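Local coordinates for TonB-dependent siderophore receptor (Pseudomonas aeruginosa 39016, PDB 5NEC), which probably takes up iron-loaded siderophores, and possibly siderophore-drug conjugates, across the outer membrane as a TonB-dependent receptor with a plugged beta-barrel, at residues Lys152-Gly163 with Tyr174-Phe182; Arg331-Thr339 with Lys373-Thr381. All blocks are in the same frame, centred on the assembly; numbering follows the deposited sequence.

Contact 1. Residues Lys152-Gly163 with Tyr174-Phe182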
loop_
_atom_site.group_PDB
_atom_site.type_symbol
_atom_site.label_atom_id
_atom_site.label_comp_id
_atom_site.label_asym_id
_atom_site.label_seq_id
_atom_site.Cartn_x
_atom_site.Cartn_y
_atom_site.Cartn_z
ATOM N N LYS A 152 13.928 5.034 5.508
ATOM C CA LYS A 152 15.212 4.983 6.204
ATOM C C LYS A 152 16.039 6.203 5.780
ATOM O O LYS A 152 16.177 6.449 4.590
ATOM C CB LYS A 152 15.961 3.714 5.833
ATOM C CG LYS A 152 15.349 2.464 6.417
ATOM C CD LYS A 152 16.059 1.259 5.835
ATOM C CE LYS A 152 15.411 -0.034 6.265
ATOM N NZ LYS A 152 16.290 -1.136 5.790
ATOM N N GLN A 153 16.530 6.972 6.757
ATOM C CA GLN A 153 17.392 8.142 6.530
ATOM C C GLN A 153 18.742 7.904 7.197
ATOM O O GLN A 153 18.842 7.154 8.177
ATOM C CB GLN A 153 16.782 9.428 7.133
ATOM C CG GLN A 153 15.499 9.931 6.486
ATOM C CD GLN A 153 15.672 10.393 5.036
ATOM O OE1 GLN A 153 16.725 10.903 4.644
ATOM N NE2 GLN A 153 14.635 10.207 4.236
ATOM N N ALA A 154 19.771 8.562 6.665
ATOM C CA ALA A 154 21.077 8.603 7.326
ATOM C C ALA A 154 20.908 9.322 8.645
ATOM O O ALA A 154 20.159 10.301 8.730
ATOM C CB ALA A 154 22.113 9.300 6.461
ATOM N N LYS A 155 21.570 8.795 9.666
ATOM C CA LYS A 155 21.376 9.239 11.043
ATOM C C LYS A 155 22.642 8.966 11.853
ATOM O O LYS A 155 23.633 8.451 11.301
ATOM C CB LYS A 155 20.182 8.513 11.647
ATOM C CG LYS A 155 20.340 7.000 11.708
ATOM C CD LYS A 155 19.055 6.314 12.151
ATOM C CE LYS A 155 19.269 4.812 12.304
ATOM N NZ LYS A 155 18.106 4.149 12.951
ATOM N N ALA A 156 22.624 9.310 13.142
ATOM C CA ALA A 156 23.759 9.009 14.026
ATOM C C ALA A 156 23.903 7.503 14.224
ATOM O O ALA A 156 22.912 6.776 14.187
ATOM C CB ALA A 156 23.589 9.701 15.365
ATOM N N GLY A 157 25.132 7.043 14.423
ATOM C CA GLY A 157 25.437 5.611 14.550
ATOM C C GLY A 157 26.315 5.129 13.407
ATOM O O GLY A 157 26.371 5.759 12.348
ATOM N N ASN A 158 27.037 4.040 13.638
ATOM C CA ASN A 158 27.777 3.363 12.587
ATOM C C ASN A 158 27.313 1.909 12.571
ATOM O O ASN A 158 27.443 1.207 13.586
ATOM C CB ASN A 158 29.280 3.454 12.817
ATOM C CG ASN A 158 29.812 4.855 12.618
ATOM O OD1 ASN A 158 30.013 5.299 11.493
ATOM N ND2 ASN A 158 30.040 5.565 13.713
ATOM N N PHE A 159 26.738 1.478 11.443
ATOM C CA PHE A 159 26.353 0.086 11.269
ATOM C C PHE A 159 26.430 -0.371 9.821
ATOM O O PHE A 159 26.397 0.426 8.899
ATOM C CB PHE A 159 24.959 -0.203 11.875
ATOM C CG PHE A 159 23.819 0.596 11.271
ATOM C CD1 PHE A 159 23.201 0.181 10.088
ATOM C CD2 PHE A 159 23.332 1.733 11.907
ATOM C CE1 PHE A 159 22.142 0.905 9.542
ATOM C CE2 PHE A 159 22.281 2.459 11.363
ATOM C CZ PHE A 159 21.686 2.048 10.174
ATOM N N ILE A 160 26.565 -1.675 9.652
ATOM C CA ILE A 160 26.528 -2.324 8.354
ATOM C C ILE A 160 25.605 -3.505 8.570
ATOM O O ILE A 160 25.907 -4.363 9.397
ATOM C CB ILE A 160 27.927 -2.797 7.894
ATOM C CG1 ILE A 160 28.967 -1.679 8.080
ATOM C CG2 ILE A 160 27.882 -3.238 6.435
ATOM C CD1 ILE A 160 30.373 -2.014 7.592
ATOM N N ASP A 161 24.456 -3.504 7.892
ATOM C CA ASP A 161 23.506 -4.634 7.918
ATOM C C ASP A 161 23.368 -5.219 6.530
ATOM O O ASP A 161 23.601 -4.551 5.536
ATOM C CB ASP A 161 22.116 -4.219 8.416
ATOM C CG ASP A 161 22.130 -3.690 9.840
ATOM O OD1 ASP A 161 23.227 -3.584 10.453
ATOM O OD2 ASP A 161 21.021 -3.393 10.353
ATOM N N GLY A 162 22.985 -6.476 6.470
ATOM C CA GLY A 162 22.866 -7.129 5.193
ATOM C C GLY A 162 22.191 -8.453 5.357
ATOM O O GLY A 162 22.223 -9.032 6.442
ATOM N N GLY A 163 21.557 -8.915 4.277
ATOM C CA GLY A 163 20.869 -10.191 4.291
ATOM C C GLY A 163 20.753 -10.830 2.929
ATOM O O GLY A 163 20.772 -10.149 1.903
ATOM N N TYR A 174 18.838 -10.022 -2.008
ATOM C CA TYR A 174 20.075 -9.531 -1.394
ATOM C C TYR A 174 19.846 -8.097 -0.966
ATOM O O TYR A 174 19.392 -7.281 -1.777
ATOM C CB TYR A 174 21.240 -9.622 -2.391
ATOM C CG TYR A 174 21.391 -10.997 -3.015
ATOM C CD1 TYR A 174 22.158 -11.975 -2.400
ATOM C CD2 TYR A 174 20.744 -11.320 -4.198
ATOM C CE1 TYR A 174 22.292 -13.237 -2.948
ATOM C CE2 TYR A 174 20.877 -12.578 -4.772
ATOM C CZ TYR A 174 21.660 -13.530 -4.142
ATOM O OH TYR A 174 21.795 -14.792 -4.662
ATOM N N THR A 175 20.105 -7.794 0.310
ATOM C CA THR A 175 20.006 -6.414 0.802
ATOM C C THR A 175 21.270 -6.010 1.546
ATOM O O THR A 175 21.977 -6.837 2.104
ATOM C CB THR A 175 18.792 -6.181 1.726
ATOM O OG1 THR A 175 18.817 -7.126 2.789
ATOM C CG2 THR A 175 17.495 -6.341 0.992
ATOM N N LEU A 176 21.533 -4.711 1.534
ATOM C CA LEU A 176 22.659 -4.126 2.227
ATOM C C LEU A 176 22.183 -2.780 2.747
ATOM O O LEU A 176 21.527 -2.056 2.021
ATOM C CB LEU A 176 23.843 -3.996 1.267
ATOM C CG LEU A 176 25.238 -3.790 1.894
ATOM C CD1 LEU A 176 26.350 -4.375 1.030
ATOM C CD2 LEU A 176 25.505 -2.318 2.181
ATOM N N ASP A 177 22.473 -2.482 4.012
ATOM C CA ASP A 177 22.027 -1.245 4.688
ATOM C C ASP A 177 23.207 -0.738 5.539
ATOM O O ASP A 177 23.418 -1.178 6.671
ATOM C CB ASP A 177 20.761 -1.507 5.532
ATOM C CG ASP A 177 20.149 -0.230 6.149
ATOM O OD1 ASP A 177 20.546 0.912 5.812
ATOM O OD2 ASP A 177 19.230 -0.367 6.997
ATOM N N LEU A 178 23.974 0.175 4.944
ATOM C CA LEU A 178 25.206 0.728 5.508
ATOM C C LEU A 178 24.990 2.175 5.926
ATOM O O LEU A 178 24.518 2.947 5.114
ATOM C CB LEU A 178 26.289 0.664 4.437
ATOM C CG LEU A 178 27.627 1.311 4.771
ATOM C CD1 LEU A 178 28.756 0.437 4.279
ATOM C CD2 LEU A 178 27.746 2.725 4.205
ATOM N N ASN A 179 25.357 2.531 7.164
ATOM C CA ASN A 179 25.226 3.901 7.701
ATOM C C ASN A 179 26.518 4.309 8.442
ATOM O O ASN A 179 26.870 3.705 9.448
ATOM C CB ASN A 179 23.998 3.997 8.625
ATOM C CG ASN A 179 23.736 5.421 9.125
ATOM O OD1 ASN A 179 22.851 6.128 8.625
ATOM N ND2 ASN A 179 24.507 5.848 10.131
ATOM N N GLN A 180 27.200 5.347 7.948
ATOM C CA GLN A 180 28.519 5.773 8.445
ATOM C C GLN A 180 28.547 7.260 8.784
ATOM O O GLN A 180 28.212 8.089 7.946
ATOM C CB GLN A 180 29.574 5.514 7.369
ATOM C CG GLN A 180 31.004 5.336 7.864
ATOM C CD GLN A 180 31.501 3.901 7.735
ATOM O OE1 GLN A 180 31.302 3.235 6.709
ATOM N NE2 GLN A 180 32.163 3.420 8.774
ATOM N N GLU A 181 28.963 7.602 10.006
ATOM C CA GLU A 181 29.225 9.010 10.355
ATOM C C GLU A 181 30.474 9.541 9.647
ATOM O O GLU A 181 31.390 8.782 9.328
ATOM C CB GLU A 181 29.370 9.189 11.859
ATOM C CG GLU A 181 28.078 8.974 12.630
ATOM C CD GLU A 181 28.205 9.273 14.128
ATOM O OE1 GLU A 181 29.318 9.584 14.603
ATOM O OE2 GLU A 181 27.173 9.183 14.845
ATOM N N PHE A 182 30.472 10.838 9.368
ATOM C CA PHE A 182 31.658 11.560 8.894
ATOM C C PHE A 182 31.563 13.039 9.333
ATOM O O PHE A 182 30.620 13.408 10.049
ATOM C CB PHE A 182 31.866 11.366 7.381
ATOM C CG PHE A 182 30.832 12.053 6.508
ATOM C CD1 PHE A 182 29.537 11.556 6.393
ATOM C CD2 PHE A 182 31.165 13.190 5.773
ATOM C CE1 PHE A 182 28.604 12.197 5.585
ATOM C CE2 PHE A 182 30.229 13.829 4.973
ATOM C CZ PHE A 182 28.953 13.328 4.877
#

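Contact 2. Residues Arg331-Thr339 with Lys373-Thr381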
loop_
_atom_site.group_PDB
_atom_site.type_symbol
_atom_site.label_atom_id
_atom_site.label_comp_id
_atom_site.label_asym_id
_atom_site.label_seq_id
_atom_site.Cartn_x
_atom_site.Cartn_y
_atom_site.Cartn_z
ATOM N N ARG A 331 -7.113 -11.770 -24.280
ATOM C CA ARG A 331 -7.252 -10.342 -24.444
ATOM C C ARG A 331 -6.002 -9.674 -23.853
ATOM O O ARG A 331 -5.426 -10.079 -22.821
ATOM C CB ARG A 331 -8.535 -9.804 -23.820
ATOM C CG ARG A 331 -8.429 -8.672 -22.836
ATOM C CD ARG A 331 -8.208 -7.283 -23.387
ATOM N NE ARG A 331 -9.023 -6.403 -22.543
ATOM C CZ ARG A 331 -8.911 -5.089 -22.390
ATOM N NH1 ARG A 331 -8.007 -4.368 -23.048
ATOM N NH2 ARG A 331 -9.740 -4.494 -21.558
ATOM N N GLN A 332 -5.632 -8.622 -24.531
ATOM C CA GLN A 332 -4.404 -7.931 -24.331
ATOM C C GLN A 332 -4.776 -6.621 -23.672
ATOM O O GLN A 332 -5.668 -5.926 -24.128
ATOM C CB GLN A 332 -3.799 -7.756 -25.720
ATOM C CG GLN A 332 -2.780 -6.696 -25.872
ATOM C CD GLN A 332 -3.334 -5.300 -25.902
ATOM O OE1 GLN A 332 -2.925 -4.492 -25.077
ATOM N NE2 GLN A 332 -4.258 -5.005 -26.801
ATOM N N ASN A 333 -4.114 -6.283 -22.579
ATOM C CA ASN A 333 -4.251 -4.949 -22.016
ATOM C C ASN A 333 -2.869 -4.372 -21.823
ATOM O O ASN A 333 -1.883 -5.115 -21.699
ATOM C CB ASN A 333 -4.999 -5.002 -20.696
ATOM C CG ASN A 333 -5.772 -3.717 -20.401
ATOM O OD1 ASN A 333 -5.541 -2.658 -20.997
ATOM N ND2 ASN A 333 -6.711 -3.815 -19.482
ATOM N N ASN A 334 -2.789 -3.046 -21.840
ATOM C CA ASN A 334 -1.495 -2.381 -21.788
ATOM C C ASN A 334 -1.574 -0.963 -21.272
ATOM O O ASN A 334 -2.639 -0.332 -21.261
ATOM C CB ASN A 334 -0.832 -2.378 -23.167
ATOM C CG ASN A 334 -1.502 -1.438 -24.132
ATOM O OD1 ASN A 334 -1.321 -0.226 -24.057
ATOM N ND2 ASN A 334 -2.260 -1.983 -25.061
ATOM N N ARG A 335 -0.411 -0.473 -20.856
ATOM C CA ARG A 335 -0.249 0.916 -20.473
ATOM C C ARG A 335 1.218 1.348 -20.593
ATOM O O ARG A 335 2.132 0.639 -20.157
ATOM C CB ARG A 335 -0.747 1.139 -19.060
ATOM C CG ARG A 335 -0.872 2.618 -18.721
ATOM C CD ARG A 335 -1.682 2.895 -17.465
ATOM N NE ARG A 335 -1.581 1.817 -16.476
ATOM C CZ ARG A 335 -0.490 1.509 -15.766
ATOM N NH1 ARG A 335 0.659 2.171 -15.915
ATOM N NH2 ARG A 335 -0.551 0.498 -14.915
ATOM N N VAL A 336 1.417 2.494 -21.233
ATOM C CA VAL A 336 2.692 3.178 -21.253
ATOM C C VAL A 336 2.475 4.536 -20.611
ATOM O O VAL A 336 1.608 5.296 -21.035
ATOM C CB VAL A 336 3.252 3.335 -22.664
ATOM C CG1 VAL A 336 4.590 4.052 -22.607
ATOM C CG2 VAL A 336 3.373 1.952 -23.319
ATOM N N SER A 337 3.271 4.831 -19.595
ATOM C CA SER A 337 3.021 5.972 -18.760
ATOM C C SER A 337 4.327 6.642 -18.316
ATOM O O SER A 337 5.278 5.951 -17.992
ATOM C CB SER A 337 2.223 5.482 -17.567
ATOM O OG SER A 337 1.935 6.515 -16.655
ATOM N N THR A 338 4.381 7.975 -18.337
ATOM C CA THR A 338 5.484 8.723 -17.711
ATOM C C THR A 338 4.910 9.797 -16.834
ATOM O O THR A 338 3.998 10.493 -17.247
ATOM C CB THR A 338 6.445 9.382 -18.727
ATOM O OG1 THR A 338 7.038 8.368 -19.529
ATOM C CG2 THR A 338 7.591 10.137 -18.020
ATOM N N THR A 339 5.447 9.939 -15.631
ATOM C CA THR A 339 4.971 10.951 -14.702
ATOM C C THR A 339 6.148 11.673 -14.063
ATOM O O THR A 339 7.143 11.061 -13.698
ATOM C CB THR A 339 4.056 10.344 -13.609
ATOM O OG1 THR A 339 2.943 9.697 -14.230
ATOM C CG2 THR A 339 3.492 11.402 -12.713
ATOM N N LYS A 373 1.949 11.637 -18.896
ATOM C CA LYS A 373 1.779 11.286 -20.291
ATOM C C LYS A 373 1.281 9.860 -20.328
ATOM O O LYS A 373 2.015 8.971 -19.936
ATOM C CB LYS A 373 3.112 11.399 -21.019
ATOM C CG LYS A 373 3.703 12.787 -20.923
ATOM C CD LYS A 373 4.921 12.957 -21.839
ATOM C CE LYS A 373 5.154 14.425 -22.233
ATOM N NZ LYS A 373 6.328 15.036 -21.535
ATOM N N ARG A 374 0.041 9.652 -20.780
ATOM C CA ARG A 374 -0.525 8.299 -20.925
ATOM C C ARG A 374 -0.615 7.897 -22.402
ATOM O O ARG A 374 -1.282 8.551 -23.181
ATOM C CB ARG A 374 -1.893 8.180 -20.226
ATOM C CG ARG A 374 -2.382 6.713 -20.134
ATOM C CD ARG A 374 -3.726 6.457 -19.449
ATOM N NE ARG A 374 -4.840 7.248 -20.005
ATOM C CZ ARG A 374 -5.574 6.949 -21.085
ATOM N NH1 ARG A 374 -5.346 5.852 -21.809
ATOM N NH2 ARG A 374 -6.556 7.782 -21.457
ATOM N N ASP A 375 0.074 6.829 -22.784
ATOM C CA ASP A 375 0.003 6.279 -24.144
ATOM C C ASP A 375 -0.320 4.773 -24.039
ATOM O O ASP A 375 -0.785 4.328 -23.015
ATOM C CB ASP A 375 1.324 6.555 -24.887
ATOM C CG ASP A 375 1.173 6.497 -26.436
ATOM O OD1 ASP A 375 0.260 7.146 -26.983
ATOM O OD2 ASP A 375 1.971 5.792 -27.110
ATOM N N GLY A 376 -0.113 4.004 -25.096
ATOM C CA GLY A 376 -0.327 2.572 -25.076
ATOM C C GLY A 376 0.175 1.913 -26.345
ATOM O O GLY A 376 0.943 2.512 -27.085
ATOM N N TYR A 377 -0.264 0.679 -26.581
ATOM C CA TYR A 377 0.084 -0.103 -27.754
ATOM C C TYR A 377 -1.186 -0.450 -28.533
ATOM O O TYR A 377 -2.262 -0.445 -27.979
ATOM C CB TYR A 377 0.770 -1.414 -27.355
ATOM C CG TYR A 377 2.118 -1.270 -26.708
ATOM C CD1 TYR A 377 3.285 -1.146 -27.479
ATOM C CD2 TYR A 377 2.249 -1.278 -25.323
ATOM C CE1 TYR A 377 4.537 -1.014 -26.891
ATOM C CE2 TYR A 377 3.495 -1.147 -24.721
ATOM C CZ TYR A 377 4.633 -1.008 -25.509
ATOM O OH TYR A 377 5.856 -0.902 -24.897
ATOM N N ILE A 378 -1.038 -0.716 -29.826
ATOM C CA ILE A 378 -2.071 -1.247 -30.683
ATOM C C ILE A 378 -1.633 -2.661 -30.992
ATOM O O ILE A 378 -0.538 -2.858 -31.497
ATOM C CB ILE A 378 -2.159 -0.453 -32.012
ATOM C CG1 ILE A 378 -2.561 0.998 -31.765
ATOM C CG2 ILE A 378 -3.114 -1.111 -33.008
ATOM C CD1 ILE A 378 -1.992 1.911 -32.831
ATOM N N VAL A 379 -2.480 -3.638 -30.692
ATOM C CA VAL A 379 -2.087 -5.050 -30.740
ATOM C C VAL A 379 -3.153 -5.863 -31.483
ATOM O O VAL A 379 -4.330 -5.740 -31.199
ATOM C CB VAL A 379 -1.930 -5.650 -29.337
ATOM C CG1 VAL A 379 -1.356 -7.064 -29.402
ATOM C CG2 VAL A 379 -1.064 -4.761 -28.445
ATOM N N ASP A 380 -2.735 -6.699 -32.423
ATOM C CA ASP A 380 -3.657 -7.598 -33.099
ATOM C C ASP A 380 -3.899 -8.855 -32.256
ATOM O O ASP A 380 -3.011 -9.705 -32.133
ATOM C CB ASP A 380 -3.092 -7.992 -34.470
ATOM C CG ASP A 380 -4.094 -8.748 -35.338
ATOM O OD1 ASP A 380 -5.295 -8.880 -34.960
ATOM O OD2 ASP A 380 -3.648 -9.191 -36.420
ATOM N N THR A 381 -5.100 -8.961 -31.682
ATOM C CA THR A 381 -5.548 -10.180 -31.011
ATOM C C THR A 381 -6.750 -10.898 -31.697
ATOM O O THR A 381 -7.479 -11.658 -31.055
ATOM C CB THR A 381 -5.910 -9.876 -29.555
ATOM O OG1 THR A 381 -6.920 -8.873 -29.540
ATOM C CG2 THR A 381 -4.656 -9.412 -28.767
#

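Contact 1. Residues Lys152-Gly163 with Tyr174-Phe182
The Phe159 ring carries Asn179 CB over one face, 3.6 Å from the ring centroid in a CH-pi contact, while Asp177 O lies at its edge. The amide of Asn179 is nearly parallel to the ring, the planes 14° apart. With CG anti to the backbone N (chi1 -175°), this amide reaches the segment leading into the strand and grips both backbone polar groups of Lys155. Asn179 OD1 accepts Lys155 N (3.1 Å) in the carbonyl plane on a lone pair, and Asn179 ND2 gives Lys155 O a bond (3.0 Å) nearly straight at the hydrogen; a second, weak bond runs from ND2 to Gly157 O. Nearby, Glu181 OE2 takes Gly157 N (3.0 Å) on the anti side of its carboxylate, tilted out of its plane, and Asn158 OD1 receives Glu181 N from above its carbonyl plane. Lys152 NZ stands above the Asp177 carboxylate in a long salt bridge, 3.3 Å from Asp177 OD2; Arg190 shares that carboxylate, and Phe122 O also holds the lysine. Backbone bonds pair Phe159, Asp161 and Gly163 with Asn179, Asp177 and Thr175 in the antiparallel hairpin 159-167/172-182, the barrel's first, whose second strand also holds 152-158, the link from the plug, in the plug-and-barrel fold of TonB-dependent receptors.

Contact 2. Residues Arg331-Thr339 with Lys373-Thr381
Asn334 meets Tyr377 with its amide turned almost square to the phenol ring, the planes 81° apart, and its CG lies at the ring edge. Asn334 CG sits between the backbone N and the carbonyl carbon (chi1 72°), an orientation that lays the amide along the backbone of Tyr377. Asn334 OD1 accepts Tyr377 N (2.9 Å), the donor standing well above the carbonyl plane, and Asn334 ND2 gives a longer bond to Tyr377 O (3.3 Å). The same ND2 also donates to Gln332 OE1, which helps fix the rotation of the amide. Val336 crosses Tyr377 at about a right angle, its CG2 coming obliquely to within 3.4 Å of ring atom CE2; beyond the ring, the hydroxyl is hydrogen-bonded to Asp310 on the neighbouring strand 296-316. Further along, Gln332 bends at chi2 and lays its amide against Val379, Gln332 CD lying 3.5 Å from Val379 CG2, while its CB meets Thr381 CG2. Ordinary antiparallel pairing survives at the other end: Thr338 and Lys373 exchange two bonds, and Asp375 N reaches Val336 O (2.8 Å), whereas the return bond from Val336 N is weak. Past Gly376 the strands diverge. The chemistry implies that, where direct backbone pairing fades, the Asn334 amide takes the place of a backbone peptide group, bridging the widened gap to Tyr377, with van der Waals contacts from Val336 and Gln332 nearby.

How the contacts relate
Neither contact belongs to a buried core. Contact 1 is a surface contact and contact 2 is partly buried, and they hold different hairpins of the same barrel wall, their centres about 40 Å apart and their nearest atoms about 19 Å. They share a device: an asparagine side chain that bonds to both the N and the O of one residue on the facing segment. In contact 1 it works beside fully paired strands, and a salt bridge and a carboxylate bond help. In contact 2 it takes over where the strands part, amid apolar and amide packing; no salt bridge joins the two segments, and Asp375 is held by Ala424 N and Arg421 outside them.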